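Local coordinates for cystalysin (PDB 1C7N), which belongs to the aminotransferase class I and II family and carries pyridoxal-5'-phosphate in a pocket beside a mixed beta sheet, at residues A[119-124]-A[140-145]; A[151-156]-A[187-192]; A[165-170]-A[199-204]. One frame throughout, in Å; residues are numbered along the deposited sequence.

Interaction 1 (A[119-124]-A[140-145]); sequences ITPVYY and CELLEK. With PLP (pyridoxal-5'-phosphate), chain I.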
loop_
_atom_site.group_PDB
_atom_site.type_symbol
_atom_site.label_atom_id
_atom_site.label_comp_id
_atom_site.label_asym_id
_atom_site.label_seq_id
_atom_site.Cartn_x
_atom_site.Cartn_y
_atom_site.Cartn_z
ATOM N N ILE A 119 8.067 2.172 25.527
ATOM C CA ILE A 119 8.891 3.071 26.320
ATOM C C ILE A 119 8.549 4.492 25.873
ATOM O O ILE A 119 8.763 4.863 24.717
ATOM C CB ILE A 119 10.386 2.738 26.112
ATOM C CG1 ILE A 119 10.647 1.307 26.605
ATOM C CG2 ILE A 119 11.259 3.729 26.853
ATOM C CD1 ILE A 119 12.066 0.824 26.425
ATOM N N THR A 120 8.005 5.274 26.805
ATOM C CA THR A 120 7.547 6.633 26.532
ATOM C C THR A 120 8.368 7.757 27.169
ATOM O O THR A 120 9.108 7.531 28.121
ATOM C CB THR A 120 6.099 6.784 27.011
ATOM O OG1 THR A 120 6.058 6.607 28.431
ATOM C CG2 THR A 120 5.208 5.724 26.362
ATOM N N PRO A 121 8.242 8.993 26.644
ATOM C CA PRO A 121 7.394 9.359 25.502
ATOM C C PRO A 121 7.931 8.724 24.228
ATOM O O PRO A 121 9.089 8.308 24.185
ATOM C CB PRO A 121 7.485 10.882 25.483
ATOM C CG PRO A 121 8.875 11.129 25.993
ATOM C CD PRO A 121 8.941 10.177 27.167
ATOM N N VAL A 122 7.109 8.656 23.185
ATOM C CA VAL A 122 7.558 8.023 21.951
ATOM C C VAL A 122 6.625 8.262 20.764
ATOM O O VAL A 122 5.466 8.653 20.941
ATOM C CB VAL A 122 7.702 6.493 22.174
ATOM C CG1 VAL A 122 6.329 5.864 22.345
ATOM C CG2 VAL A 122 8.466 5.849 21.032
ATOM N N TYR A 123 7.157 8.029 19.564
ATOM C CA TYR A 123 6.432 8.152 18.293
ATOM C C TYR A 123 4.962 7.787 18.545
ATOM O O TYR A 123 4.645 6.633 18.816
ATOM C CB TYR A 123 7.082 7.191 17.298
ATOM C CG TYR A 123 6.458 7.111 15.929
ATOM C CD1 TYR A 123 6.427 8.216 15.084
ATOM C CD2 TYR A 123 5.951 5.904 15.456
ATOM C CE1 TYR A 123 5.908 8.116 13.793
ATOM C CE2 TYR A 123 5.433 5.791 14.176
ATOM C CZ TYR A 123 5.415 6.894 13.347
ATOM O OH TYR A 123 4.910 6.761 12.074
ATOM N N TYR A 124 4.073 8.773 18.447
ATOM C CA TYR A 124 2.652 8.576 18.748
ATOM C C TYR A 124 1.858 7.445 18.081
ATOM O O TYR A 124 0.957 6.890 18.701
ATOM C CB TYR A 124 1.898 9.911 18.613
ATOM C CG TYR A 124 1.944 10.569 17.253
ATOM C CD1 TYR A 124 0.993 10.266 16.275
ATOM C CD2 TYR A 124 2.934 11.504 16.947
ATOM C CE1 TYR A 124 1.027 10.882 15.027
ATOM C CE2 TYR A 124 2.977 12.123 15.704
ATOM C CZ TYR A 124 2.022 11.809 14.751
ATOM O OH TYR A 124 2.060 12.438 13.525
ATOM N N CYS A 140 6.243 2.328 30.070
ATOM C CA CYS A 140 7.451 2.193 30.864
ATOM C C CYS A 140 8.224 3.483 30.586
ATOM O O CYS A 140 9.185 3.502 29.814
ATOM C CB CYS A 140 8.255 0.974 30.416
ATOM S SG CYS A 140 9.607 0.540 31.537
ATOM N N GLU A 141 7.774 4.560 31.220
ATOM C CA GLU A 141 8.349 5.885 31.053
ATOM C C GLU A 141 9.872 5.964 31.156
ATOM O O GLU A 141 10.496 5.342 32.020
ATOM C CB GLU A 141 7.717 6.846 32.063
ATOM C CG GLU A 141 8.127 8.303 31.884
ATOM C CD GLU A 141 7.408 8.984 30.733
ATOM O OE1 GLU A 141 7.815 10.108 30.369
ATOM O OE2 GLU A 141 6.435 8.408 30.201
ATOM N N LEU A 142 10.465 6.743 30.258
ATOM C CA LEU A 142 11.908 6.941 30.237
ATOM C C LEU A 142 12.315 7.832 31.403
ATOM O O LEU A 142 11.556 8.711 31.827
ATOM C CB LEU A 142 12.334 7.615 28.932
ATOM C CG LEU A 142 12.365 6.791 27.644
ATOM C CD1 LEU A 142 12.418 7.721 26.448
ATOM C CD2 LEU A 142 13.569 5.856 27.665
ATOM N N LEU A 143 13.508 7.595 31.929
ATOM C CA LEU A 143 14.026 8.402 33.024
ATOM C C LEU A 143 14.803 9.529 32.359
ATOM O O LEU A 143 15.545 9.295 31.403
ATOM C CB LEU A 143 14.952 7.571 33.909
ATOM C CG LEU A 143 14.321 6.354 34.593
ATOM C CD1 LEU A 143 15.389 5.597 35.367
ATOM C CD2 LEU A 143 13.201 6.799 35.519
ATOM N N GLU A 144 14.630 10.749 32.846
ATOM C CA GLU A 144 15.326 11.880 32.248
ATOM C C GLU A 144 16.114 12.692 33.262
ATOM O O GLU A 144 15.602 13.038 34.327
ATOM C CB GLU A 144 14.326 12.785 31.523
ATOM C CG GLU A 144 14.964 13.988 30.835
ATOM C CD GLU A 144 14.894 15.264 31.661
ATOM O OE1 GLU A 144 15.802 16.112 31.522
ATOM O OE2 GLU A 144 13.927 15.430 32.433
ATOM N N LYS A 145 17.364 12.988 32.915
ATOM C CA LYS A 145 18.244 13.777 33.768
ATOM C C LYS A 145 19.017 14.762 32.900
ATOM O O LYS A 145 19.855 14.363 32.090
ATOM C CB LYS A 145 19.228 12.876 34.516
ATOM C CG LYS A 145 20.020 13.598 35.604
ATOM C CD LYS A 145 19.101 14.071 36.727
ATOM C CE LYS A 145 19.873 14.716 37.871
ATOM N NZ LYS A 145 20.531 15.995 37.481
HETATM N N1 PLP I . 8.288 4.387 13.075
HETATM C C2 PLP I . 8.876 5.552 13.606
HETATM C C2A PLP I . 9.493 5.391 14.983
HETATM C C3 PLP I . 8.902 6.723 12.725
HETATM O O3 PLP I . 9.367 7.820 13.324
HETATM C C4 PLP I . 8.398 6.618 11.407
HETATM C C4A PLP I . 8.493 7.733 10.464
HETATM C C5 PLP I . 7.833 5.305 10.961
HETATM C C6 PLP I . 7.771 4.240 11.812
HETATM C C5A PLP I . 7.653 5.136 9.455
HETATM O O4P PLP I . 6.454 4.797 8.882
HETATM P P PLP I . 6.570 4.572 7.275
HETATM O O1P PLP I . 5.168 4.580 6.868
HETATM O O2P PLP I . 7.231 3.227 7.036
HETATM O O3P PLP I . 7.335 5.659 6.655
#
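The carbonyl oxygen of T120 accepts a backbone hydrogen bond from L142 N, N to O 2.7 Å. E141 CA-H also approaches this oxygen, 3.4 Å from CA to O. A second link runs from T120 OG1 to E141 OE2 at 2.6 Å; the hydroxyl meets the carboxylate from above its plane, 42° out of it. Two features of the side chains allow this. T120 holds OG1 between its own backbone N and carbonyl carbon (chi1 63°), and E141, although its CB is directed away from 119-124, bends at chi2 (77°) and folds its carboxylate back. The other carboxylate oxygen, OE1, lies 3.4 Å from CD of P121, a proline preceded by a cis peptide bond. T120 N, by contrast, is buried with no polar partner in the model. On the apolar side I119 and L142 cross at about a right angle, and I119 CG2 to L142 CD2 is tight at 3.2 Å. Further along 119-124, Y123 lays one ring face over the pyridine ring of pyridoxal-5'-phosphate, with C2 of the cofactor 3.4 Å above the ring plane. The two segments continue the neighbouring parallel strands 115-118 and 136-139, with L142 against Y149 of strand 148-150 and C140 against helix 153-160.

Interaction 2 (A[151-156]-A[187-192]); sequences IDFQKL and QKIKDI. Unlike the reference sequence in segment 151-156: Q154 (reference Glu).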
loop_
_atom_site.group_PDB
_atom_site.type_symbol
_atom_site.label_atom_id
_atom_site.label_comp_id
_atom_site.label_asym_id
_atom_site.label_seq_id
_atom_site.Cartn_x
_atom_site.Cartn_y
_atom_site.Cartn_z
ATOM N N ILE A 151 16.631 4.031 30.188
ATOM C CA ILE A 151 15.601 3.030 30.463
ATOM C C ILE A 151 15.399 2.742 31.951
ATOM O O ILE A 151 16.362 2.653 32.708
ATOM C CB ILE A 151 15.954 1.692 29.775
ATOM C CG1 ILE A 151 16.137 1.906 28.269
ATOM C CG2 ILE A 151 14.879 0.660 30.052
ATOM C CD1 ILE A 151 14.895 2.352 27.553
ATOM N N ASP A 152 14.145 2.607 32.369
ATOM C CA ASP A 152 13.840 2.281 33.763
ATOM C C ASP A 152 13.787 0.755 33.802
ATOM O O ASP A 152 12.717 0.161 33.668
ATOM C CB ASP A 152 12.481 2.844 34.178
ATOM C CG ASP A 152 12.185 2.623 35.652
ATOM O OD1 ASP A 152 12.762 1.680 36.239
ATOM O OD2 ASP A 152 11.365 3.380 36.219
ATOM N N PHE A 153 14.941 0.124 33.978
ATOM C CA PHE A 153 15.011 -1.335 33.984
ATOM C C PHE A 153 14.226 -2.038 35.088
ATOM O O PHE A 153 13.617 -3.081 34.842
ATOM C CB PHE A 153 16.473 -1.782 34.003
ATOM C CG PHE A 153 17.256 -1.317 32.806
ATOM C CD1 PHE A 153 18.156 -0.261 32.911
ATOM C CD2 PHE A 153 17.078 -1.926 31.566
ATOM C CE1 PHE A 153 18.869 0.184 31.797
ATOM C CE2 PHE A 153 17.787 -1.490 30.446
ATOM C CZ PHE A 153 18.684 -0.431 30.562
ATOM N N GLN A 154 14.231 -1.483 36.295
ATOM C CA GLN A 154 13.493 -2.095 37.393
ATOM C C GLN A 154 12.014 -2.192 37.026
ATOM O O GLN A 154 11.393 -3.247 37.170
ATOM C CB GLN A 154 13.645 -1.275 38.675
ATOM C CG GLN A 154 15.081 -1.053 39.118
ATOM C CD GLN A 154 15.164 -0.412 40.492
ATOM O OE1 GLN A 154 14.513 0.601 40.756
ATOM N NE2 GLN A 154 15.969 -0.998 41.374
ATOM N N LYS A 155 11.452 -1.083 36.554
ATOM C CA LYS A 155 10.047 -1.052 36.165
ATOM C C LYS A 155 9.795 -1.959 34.965
ATOM O O LYS A 155 8.784 -2.660 34.911
ATOM C CB LYS A 155 9.616 0.378 35.823
ATOM C CG LYS A 155 8.178 0.476 35.331
ATOM C CD LYS A 155 7.786 1.901 34.953
ATOM C CE LYS A 155 7.667 2.805 36.174
ATOM N NZ LYS A 155 7.105 4.140 35.810
ATOM N N LEU A 156 10.715 -1.948 34.005
ATOM C CA LEU A 156 10.559 -2.776 32.815
ATOM C C LEU A 156 10.540 -4.262 33.164
ATOM O O LEU A 156 9.733 -5.018 32.621
ATOM C CB LEU A 156 11.675 -2.494 31.805
ATOM C CG LEU A 156 11.631 -3.310 30.504
ATOM C CD1 LEU A 156 10.304 -3.078 29.785
ATOM C CD2 LEU A 156 12.797 -2.916 29.611
ATOM N N GLN A 187 21.532 -5.263 26.190
ATOM C CA GLN A 187 21.784 -6.539 26.858
ATOM C C GLN A 187 20.815 -6.709 28.019
ATOM O O GLN A 187 20.210 -7.771 28.177
ATOM C CB GLN A 187 23.226 -6.600 27.377
ATOM C CG GLN A 187 24.279 -6.739 26.280
ATOM C CD GLN A 187 24.302 -8.126 25.651
ATOM O OE1 GLN A 187 24.711 -8.290 24.499
ATOM N NE2 GLN A 187 23.879 -9.132 26.412
ATOM N N LYS A 188 20.665 -5.662 28.829
ATOM C CA LYS A 188 19.759 -5.699 29.974
ATOM C C LYS A 188 18.326 -5.960 29.527
ATOM O O LYS A 188 17.586 -6.701 30.175
ATOM C CB LYS A 188 19.799 -4.379 30.746
ATOM C CG LYS A 188 20.938 -4.234 31.741
ATOM C CD LYS A 188 20.669 -3.040 32.654
ATOM C CE LYS A 188 21.704 -2.909 33.756
ATOM N NZ LYS A 188 21.338 -1.818 34.716
ATOM N N ILE A 189 17.932 -5.336 28.422
ATOM C CA ILE A 189 16.585 -5.523 27.906
ATOM C C ILE A 189 16.449 -6.942 27.364
ATOM O O ILE A 189 15.422 -7.588 27.560
ATOM C CB ILE A 189 16.265 -4.511 26.788
ATOM C CG1 ILE A 189 16.428 -3.086 27.326
ATOM C CG2 ILE A 189 14.833 -4.733 26.276
ATOM C CD1 ILE A 189 16.228 -2.006 26.285
ATOM N N LYS A 190 17.491 -7.424 26.690
ATOM C CA LYS A 190 17.477 -8.774 26.135
ATOM C C LYS A 190 17.251 -9.806 27.233
ATOM O O LYS A 190 16.467 -10.738 27.065
ATOM C CB LYS A 190 18.796 -9.083 25.421
ATOM C CG LYS A 190 18.964 -10.559 25.064
ATOM C CD LYS A 190 20.335 -10.845 24.473
ATOM C CE LYS A 190 21.453 -10.535 25.463
ATOM N NZ LYS A 190 21.507 -11.471 26.626
ATOM N N ASP A 191 17.945 -9.640 28.357
ATOM C CA ASP A 191 17.800 -10.570 29.471
ATOM C C ASP A 191 16.377 -10.563 30.013
ATOM O O ASP A 191 15.802 -11.621 30.277
ATOM C CB ASP A 191 18.788 -10.239 30.594
ATOM C CG ASP A 191 20.224 -10.555 30.219
ATOM O OD1 ASP A 191 20.443 -11.388 29.307
ATOM O OD2 ASP A 191 21.138 -9.981 30.844
ATOM N N ILE A 192 15.814 -9.372 30.181
ATOM C CA ILE A 192 14.452 -9.238 30.678
ATOM C C ILE A 192 13.473 -9.918 29.717
ATOM O O ILE A 192 12.532 -10.593 30.142
ATOM C CB ILE A 192 14.056 -7.747 30.822
ATOM C CG1 ILE A 192 14.938 -7.070 31.873
ATOM C CG2 ILE A 192 12.581 -7.626 31.192
ATOM C CD1 ILE A 192 14.645 -5.599 32.062
#
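F153 is the centre of this contact, and K188 closes it on the solvent side. Their geometry is that of a CH-pi interaction: K188 CD stands 3.6 Å from the centroid of the phenyl ring, only 4° off its normal. F153 CG lies anti to its carbonyl carbon (chi1 -61°), which swings the ring toward 187-192. K188 CB reaches the rim of the ring as well, 3.5 Å from F153 CE2. The opposite face is covered by CB of I151, offset toward the rim, so the ring is held between an aliphatic carbon of its own segment and one of the partner helix. At its edge, in plane, lies I189 CG1, 3.8 Å from F153 CE2.

On the buried side L156, I189 and I192 continue this close fit with ordinary apolar contacts. L156 CD2 comes within 4.1 Å of I192 CD1 and 4.3 Å of I189 CG1. I192 CD1 also rests on the backbone, 3.9 Å from F153 O. The solvent side is looser: K188 is exposed, and its chain, extended beyond CG, carries NZ past the ring, 4.0 Å from F153 CD1. The contacts across the interface are made almost wholly by carbon atoms. Polar groups act within each segment: D152 is the N-cap of its helix, its OD1 accepting from K155 N, while K190 NZ pairs with D191 OD1.

Helix 153-160 and helix 183-195 thus meet side by side over the sheet, with I189 resting on L168 and F170 of strand 165-171, while I151 touches I119 and W181.

Interaction 3 (A[165-170]-A[199-204]); sequences NKALLF and MLWSDE. With PLP (pyridoxal-5'-phosphate), chain I.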
loop_
_atom_site.group_PDB
_atom_site.type_symbol
_atom_site.label_atom_id
_atom_site.label_comp_id
_atom_site.label_asym_id
_atom_site.label_seq_id
_atom_site.Cartn_x
_atom_site.Cartn_y
_atom_site.Cartn_z
ATOM N N ASN A 165 0.860 -9.065 29.632
ATOM C CA ASN A 165 1.653 -8.309 28.674
ATOM C C ASN A 165 2.257 -9.316 27.713
ATOM O O ASN A 165 2.942 -10.251 28.124
ATOM C CB ASN A 165 2.731 -7.499 29.400
ATOM C CG ASN A 165 2.132 -6.477 30.348
ATOM O OD1 ASN A 165 1.026 -5.987 30.120
ATOM N ND2 ASN A 165 2.859 -6.140 31.406
ATOM N N LYS A 166 1.987 -9.126 26.426
ATOM C CA LYS A 166 2.452 -10.058 25.412
ATOM C C LYS A 166 3.677 -9.652 24.615
ATOM O O LYS A 166 4.309 -10.500 23.989
ATOM C CB LYS A 166 1.303 -10.359 24.446
ATOM C CG LYS A 166 0.022 -10.792 25.150
ATOM C CD LYS A 166 0.255 -12.038 25.992
ATOM C CE LYS A 166 -0.977 -12.403 26.801
ATOM N NZ LYS A 166 -0.762 -13.642 27.602
ATOM N N ALA A 167 4.027 -8.372 24.633
ATOM C CA ALA A 167 5.186 -7.935 23.869
ATOM C C ALA A 167 5.715 -6.562 24.242
ATOM O O ALA A 167 5.045 -5.769 24.906
ATOM C CB ALA A 167 4.857 -7.962 22.372
ATOM N N LEU A 168 6.936 -6.307 23.793
ATOM C CA LEU A 168 7.613 -5.040 24.010
ATOM C C LEU A 168 7.789 -4.356 22.656
ATOM O O LEU A 168 8.516 -4.850 21.793
ATOM C CB LEU A 168 8.987 -5.266 24.648
ATOM C CG LEU A 168 9.902 -4.036 24.691
ATOM C CD1 LEU A 168 9.213 -2.914 25.456
ATOM C CD2 LEU A 168 11.229 -4.397 25.350
ATOM N N LEU A 169 7.104 -3.233 22.470
ATOM C CA LEU A 169 7.205 -2.467 21.231
ATOM C C LEU A 169 8.337 -1.469 21.464
ATOM O O LEU A 169 8.177 -0.489 22.187
ATOM C CB LEU A 169 5.884 -1.747 20.951
ATOM C CG LEU A 169 5.733 -0.997 19.626
ATOM C CD1 LEU A 169 6.193 -1.869 18.461
ATOM C CD2 LEU A 169 4.272 -0.589 19.451
ATOM N N PHE A 170 9.473 -1.730 20.827
ATOM C CA PHE A 170 10.678 -0.929 20.992
ATOM C C PHE A 170 11.018 -0.010 19.815
ATOM O O PHE A 170 10.856 -0.384 18.654
ATOM C CB PHE A 170 11.842 -1.890 21.249
ATOM C CG PHE A 170 13.018 -1.267 21.936
ATOM C CD1 PHE A 170 12.896 -0.753 23.222
ATOM C CD2 PHE A 170 14.259 -1.213 21.304
ATOM C CE1 PHE A 170 13.992 -0.197 23.872
ATOM C CE2 PHE A 170 15.354 -0.662 21.943
ATOM C CZ PHE A 170 15.224 -0.152 23.231
ATOM N N MET A 199 7.348 -10.952 23.497
ATOM C CA MET A 199 7.822 -11.036 22.132
ATOM C C MET A 199 8.542 -9.703 21.959
ATOM O O MET A 199 8.333 -8.793 22.758
ATOM C CB MET A 199 6.618 -11.134 21.195
ATOM C CG MET A 199 6.928 -11.662 19.819
ATOM S SD MET A 199 5.405 -12.095 18.958
ATOM C CE MET A 199 6.013 -12.222 17.282
ATOM N N LEU A 200 9.398 -9.577 20.951
ATOM C CA LEU A 200 10.090 -8.309 20.731
ATOM C C LEU A 200 9.773 -7.720 19.361
ATOM O O LEU A 200 10.060 -8.335 18.333
ATOM C CB LEU A 200 11.611 -8.473 20.857
ATOM C CG LEU A 200 12.405 -7.202 20.516
ATOM C CD1 LEU A 200 12.101 -6.109 21.540
ATOM C CD2 LEU A 200 13.887 -7.501 20.493
ATOM N N TRP A 201 9.172 -6.533 19.358
ATOM C CA TRP A 201 8.841 -5.837 18.120
ATOM C C TRP A 201 9.728 -4.594 18.109
ATOM O O TRP A 201 9.410 -3.595 18.750
ATOM C CB TRP A 201 7.367 -5.418 18.096
ATOM C CG TRP A 201 6.386 -6.534 18.345
ATOM C CD1 TRP A 201 6.602 -7.878 18.191
ATOM C CD2 TRP A 201 5.027 -6.394 18.775
ATOM N NE1 TRP A 201 5.461 -8.580 18.499
ATOM C CE2 TRP A 201 4.479 -7.695 18.862
ATOM C CE3 TRP A 201 4.217 -5.295 19.096
ATOM C CZ2 TRP A 201 3.163 -7.927 19.256
ATOM C CZ3 TRP A 201 2.907 -5.523 19.490
ATOM C CH2 TRP A 201 2.392 -6.830 19.566
ATOM N N SER A 202 10.838 -4.667 17.383
ATOM C CA SER A 202 11.792 -3.567 17.317
ATOM C C SER A 202 11.689 -2.710 16.057
ATOM O O SER A 202 11.981 -3.174 14.946
ATOM C CB SER A 202 13.211 -4.121 17.446
ATOM O OG SER A 202 14.149 -3.080 17.627
ATOM N N ASP A 203 11.272 -1.458 16.242
ATOM C CA ASP A 203 11.131 -0.511 15.139
ATOM C C ASP A 203 12.454 0.232 14.994
ATOM O O ASP A 203 12.795 1.093 15.810
ATOM C CB ASP A 203 9.986 0.470 15.428
ATOM C CG ASP A 203 9.739 1.458 14.292
ATOM O OD1 ASP A 203 8.681 2.136 14.311
ATOM O OD2 ASP A 203 10.596 1.574 13.386
ATOM N N GLU A 204 13.205 -0.116 13.956
ATOM C CA GLU A 204 14.502 0.501 13.724
ATOM C C GLU A 204 14.524 1.228 12.379
ATOM O O GLU A 204 15.526 1.203 11.659
ATOM C CB GLU A 204 15.596 -0.576 13.784
ATOM C CG GLU A 204 15.367 -1.591 14.919
ATOM C CD GLU A 204 16.592 -2.419 15.277
ATOM O OE1 GLU A 204 17.532 -2.510 14.459
ATOM O OE2 GLU A 204 16.608 -2.997 16.385
HETATM N N1 PLP I . 8.288 4.387 13.075
HETATM C C2 PLP I . 8.876 5.552 13.606
HETATM C C2A PLP I . 9.493 5.391 14.983
HETATM C C3 PLP I . 8.902 6.723 12.725
HETATM O O3 PLP I . 9.367 7.820 13.324
HETATM C C4 PLP I . 8.398 6.618 11.407
HETATM C C4A PLP I . 8.493 7.733 10.464
HETATM C C5 PLP I . 7.833 5.305 10.961
HETATM C C6 PLP I . 7.771 4.240 11.812
HETATM C C5A PLP I . 7.653 5.136 9.455
HETATM O O4P PLP I . 6.454 4.797 8.882
HETATM P P PLP I . 6.570 4.572 7.275
HETATM O O1P PLP I . 5.168 4.580 6.868
HETATM O O2P PLP I . 7.231 3.227 7.036
HETATM O O3P PLP I . 7.335 5.659 6.655
#
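A167 points its CB at the indole of W201, and the six-membered ring receives it on one face: CB to centroid is 3.7 Å, 18° off the normal. The approach is offset toward the rim, with W201 CE2 and CZ2 equally near, 3.5 Å from A167 CB. L169, on the same side of the sheet, meets the indole near its plane at the edge, and its CD1 lies 3.8 Å from W201 CB. W201 CG is anti to the carbonyl carbon (chi1 -54°), which carries the rings back along the strand toward A167. M199 SD lies in the indole plane and accepts a weak bond from W201 NE1, N to S 3.5 Å.

L168, L200, F170 and S202 occupy the other side. F170 CB is 4.2 Å from L200 CD1, whereas S202 OG lies near the plane of the phenyl ring at its edge. S202 OG donates to E204 OE2 at 2.8 Å, and OE2 takes it with its anti lone pair.

Between these two layers the strands run parallel, 9° apart, through five backbone bonds, the last from D203 N to F170 O at 2.7 Å. The two strands are joined by helix 183-195 in a beta-alpha-beta crossover.

At the end of the paired strands D203 meets the cofactor: OD1 lies 2.6 Å from N1 of pyridoxal-5'-phosphate, while OD2 accepts from I205 N. A carboxylate so close to the pyridine nitrogen is consistent with a protonated, electron-withdrawing ring, as in other members of this fold type.

Overall arrangement
All three contacts lie in the part of the chain built round the seven-stranded mixed sheet, their centres about 13 to 15 Å apart. Interaction 1 closes before the others open, whereas interactions 2 and 3 alternate along the chain: helix 153-160, strand 165-171, helix 183-195 and strand 199-203 follow in turn. Interaction 2 belongs to the helical layer on the L168/F170 face of the strands of interaction 3. I119 ties interaction 1 to both, through I151 and F170. Interactions 1 and 3 each reach pyridoxal-5'-phosphate, so segments 119-124 and 199-204 contribute Y123 and D203 to one pocket, and the contacts that hold those segments touch each other, while interaction 2 lies farther out.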